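Local coordinates for arginase (Glaciozyma antarctica, PDB 5YNL), which probably hydrolyses L-arginine to L-ornithine and urea, as a cold-adapted member of the manganese-dependent arginase family from a psychrophilic yeast, at residues H282-V287 with D328-N333. Sequence-based numbering, arbitrary orientation.
Sequences HLSFDV and DIMEIN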
loop_
_atom_site.group_PDB
_atom_site.type_symbol
_atom_site.label_atom_id
_atom_site.label_comp_id
_atom_site.label_asym_id
_atom_site.label_seq_id
_atom_site.Cartn_x
_atom_site.Cartn_y
_atom_site.Cartn_z
ATOM N N HIS A 282 1.992 -6.438 -3.386
ATOM C CA HIS A 282 1.078 -5.444 -2.862
ATOM C C HIS A 282 1.916 -4.219 -2.521
ATOM O O HIS A 282 2.750 -4.258 -1.599
ATOM C CB HIS A 282 0.345 -5.961 -1.609
ATOM C CG HIS A 282 -0.831 -5.132 -1.187
ATOM N ND1 HIS A 282 -1.169 -3.932 -1.784
ATOM C CD2 HIS A 282 -1.752 -5.323 -0.213
ATOM C CE1 HIS A 282 -2.245 -3.434 -1.207
ATOM N NE2 HIS A 282 -2.614 -4.258 -0.242
ATOM N N LEU A 283 1.722 -3.136 -3.261
ATOM C CA LEU A 283 2.468 -1.911 -2.960
ATOM C C LEU A 283 1.566 -0.944 -2.236
ATOM O O LEU A 283 0.627 -0.375 -2.838
ATOM C CB LEU A 283 3.034 -1.243 -4.225
ATOM C CG LEU A 283 3.809 0.074 -4.078
ATOM C CD1 LEU A 283 5.018 -0.032 -3.108
ATOM C CD2 LEU A 283 4.291 0.498 -5.445
ATOM N N SER A 284 1.831 -0.763 -0.941
ATOM C CA SER A 284 0.977 0.114 -0.134
ATOM C C SER A 284 1.707 1.433 0.108
ATOM O O SER A 284 2.566 1.522 1.002
ATOM C CB SER A 284 0.608 -0.562 1.187
ATOM O OG SER A 284 -0.558 0.027 1.728
ATOM N N PHE A 285 1.363 2.437 -0.698
ATOM C CA PHE A 285 2.114 3.692 -0.781
ATOM C C PHE A 285 1.420 4.850 -0.049
ATOM O O PHE A 285 0.306 5.246 -0.409
ATOM C CB PHE A 285 2.309 4.091 -2.251
ATOM C CG PHE A 285 3.506 4.967 -2.488
ATOM C CD1 PHE A 285 3.580 6.238 -1.932
ATOM C CD2 PHE A 285 4.557 4.520 -3.261
ATOM C CE1 PHE A 285 4.712 7.038 -2.147
ATOM C CE2 PHE A 285 5.661 5.312 -3.475
ATOM C CZ PHE A 285 5.745 6.572 -2.910
ATOM N N ASP A 286 2.084 5.394 0.967
ATOM C CA ASP A 286 1.535 6.502 1.717
ATOM C C ASP A 286 2.277 7.725 1.278
ATOM O O ASP A 286 3.502 7.764 1.316
ATOM C CB ASP A 286 1.752 6.317 3.210
ATOM C CG ASP A 286 1.007 7.337 4.027
ATOM O OD1 ASP A 286 1.314 8.545 3.907
ATOM O OD2 ASP A 286 0.095 6.939 4.785
ATOM N N VAL A 287 1.523 8.732 0.871
ATOM C CA VAL A 287 2.066 9.974 0.347
ATOM C C VAL A 287 2.812 10.797 1.407
ATOM O O VAL A 287 3.644 11.627 1.059
ATOM C CB VAL A 287 0.944 10.734 -0.367
ATOM C CG1 VAL A 287 1.385 12.087 -0.861
ATOM C CG2 VAL A 287 0.472 9.893 -1.531
ATOM N N ASP A 328 -2.038 0.622 -3.022
ATOM C CA ASP A 328 -2.693 1.623 -2.195
ATOM C C ASP A 328 -1.997 2.971 -2.400
ATOM O O ASP A 328 -0.754 3.042 -2.409
ATOM C CB ASP A 328 -2.577 1.301 -0.709
ATOM C CG ASP A 328 -2.946 -0.118 -0.365
ATOM O OD1 ASP A 328 -3.693 -0.787 -1.120
ATOM O OD2 ASP A 328 -2.482 -0.548 0.711
ATOM N N ILE A 329 -2.782 4.032 -2.533
ATOM C CA ILE A 329 -2.232 5.375 -2.527
ATOM C C ILE A 329 -2.913 6.070 -1.348
ATOM O O ILE A 329 -4.088 6.478 -1.455
ATOM C CB ILE A 329 -2.578 6.138 -3.820
ATOM C CG1 ILE A 329 -2.150 5.354 -5.062
ATOM C CG2 ILE A 329 -1.996 7.568 -3.783
ATOM C CD1 ILE A 329 -0.667 5.446 -5.411
ATOM N N MET A 330 -2.209 6.199 -0.226
ATOM C CA MET A 330 -2.867 6.603 1.009
ATOM C C MET A 330 -2.536 8.044 1.424
ATOM O O MET A 330 -1.560 8.635 0.944
ATOM C CB MET A 330 -2.472 5.626 2.122
ATOM C CG MET A 330 -2.794 4.155 1.838
ATOM S SD MET A 330 -4.547 3.694 1.883
ATOM C CE MET A 330 -4.414 1.931 2.189
ATOM N N GLU A 331 -3.344 8.598 2.321
ATOM C CA GLU A 331 -3.100 9.925 2.888
ATOM C C GLU A 331 -2.837 11.022 1.853
ATOM O O GLU A 331 -1.960 11.865 2.028
ATOM C CB GLU A 331 -2.002 9.874 3.956
ATOM C CG GLU A 331 -2.415 9.074 5.191
ATOM C CD GLU A 331 -1.452 9.219 6.368
ATOM O OE1 GLU A 331 -0.946 10.348 6.616
ATOM O OE2 GLU A 331 -1.221 8.193 7.057
ATOM N N ILE A 332 -3.641 11.006 0.794
ATOM C CA ILE A 332 -3.499 11.915 -0.337
ATOM C C ILE A 332 -3.653 13.390 0.067
ATOM O O ILE A 332 -2.820 14.217 -0.300
ATOM C CB ILE A 332 -4.487 11.536 -1.464
ATOM C CG1 ILE A 332 -4.070 10.210 -2.109
ATOM C CG2 ILE A 332 -4.581 12.641 -2.507
ATOM C CD1 ILE A 332 -5.220 9.423 -2.694
ATOM N N ASN A 333 -4.706 13.706 0.818
ATOM C CA ASN A 333 -4.939 15.050 1.379
ATOM C C ASN A 333 -4.848 16.245 0.423
ATOM O O ASN A 333 -3.762 16.751 0.163
ATOM C CB ASN A 333 -4.083 15.283 2.632
ATOM C CG ASN A 333 -4.841 14.974 3.909
ATOM O OD1 ASN A 333 -6.015 15.329 4.047
ATOM N ND2 ASN A 333 -4.179 14.296 4.843
#
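Two neighbouring parallel strands in the middle of the arginase sheet, 281-286 and 324-330, run side by side here and end at the rim where the family holds its metal site. Phe285 is bonded on both sides of Ile329: its N donates to Asp328 O (2.8 Å), and its O takes Met330 N in the carbonyl plane at 2.7 Å. Asp328 N to Leu283 O precedes this pair, and a nearly straight bond from Val287 N to Met330 O (3.1 Å) carries the ladder past the strand end. On the face bearing His282, Ser284 and Asp286, Asp328 OD1 lies in the plane of the His282 ring, 3.0 Å from the edge atom CE1, with the carboxylate turned 89° to the ring; Thr161 of helix 158-168 bonds the same oxygen. At the C-terminal end, Asp286 CG stands anti to its own N (chi1 -171°), sending the carboxylate toward Glu331; Asp288 N holds OD1. Asp286 OD2 lies 2.9 Å from Glu331 OE2, the carboxylate planes 85° apart. His195 NE2 bonds OE2, and Asp178 brings another carboxylate near Asp286 OD2. An alanine at Glu331 would probably leave His195 NE2 without its carboxylate partner and open a gap beside Asp286. On the face of Phe285 and Ile329, Ile329 CG2 meets CG2 of Val287, just past the strand end, at 4.1 Å, where helix 345-356 packs. Acidic side chains gathered at the C-terminal ends of parallel strands are characteristic of the arginase alpha/beta fold, consistent with the family's dimanganese site.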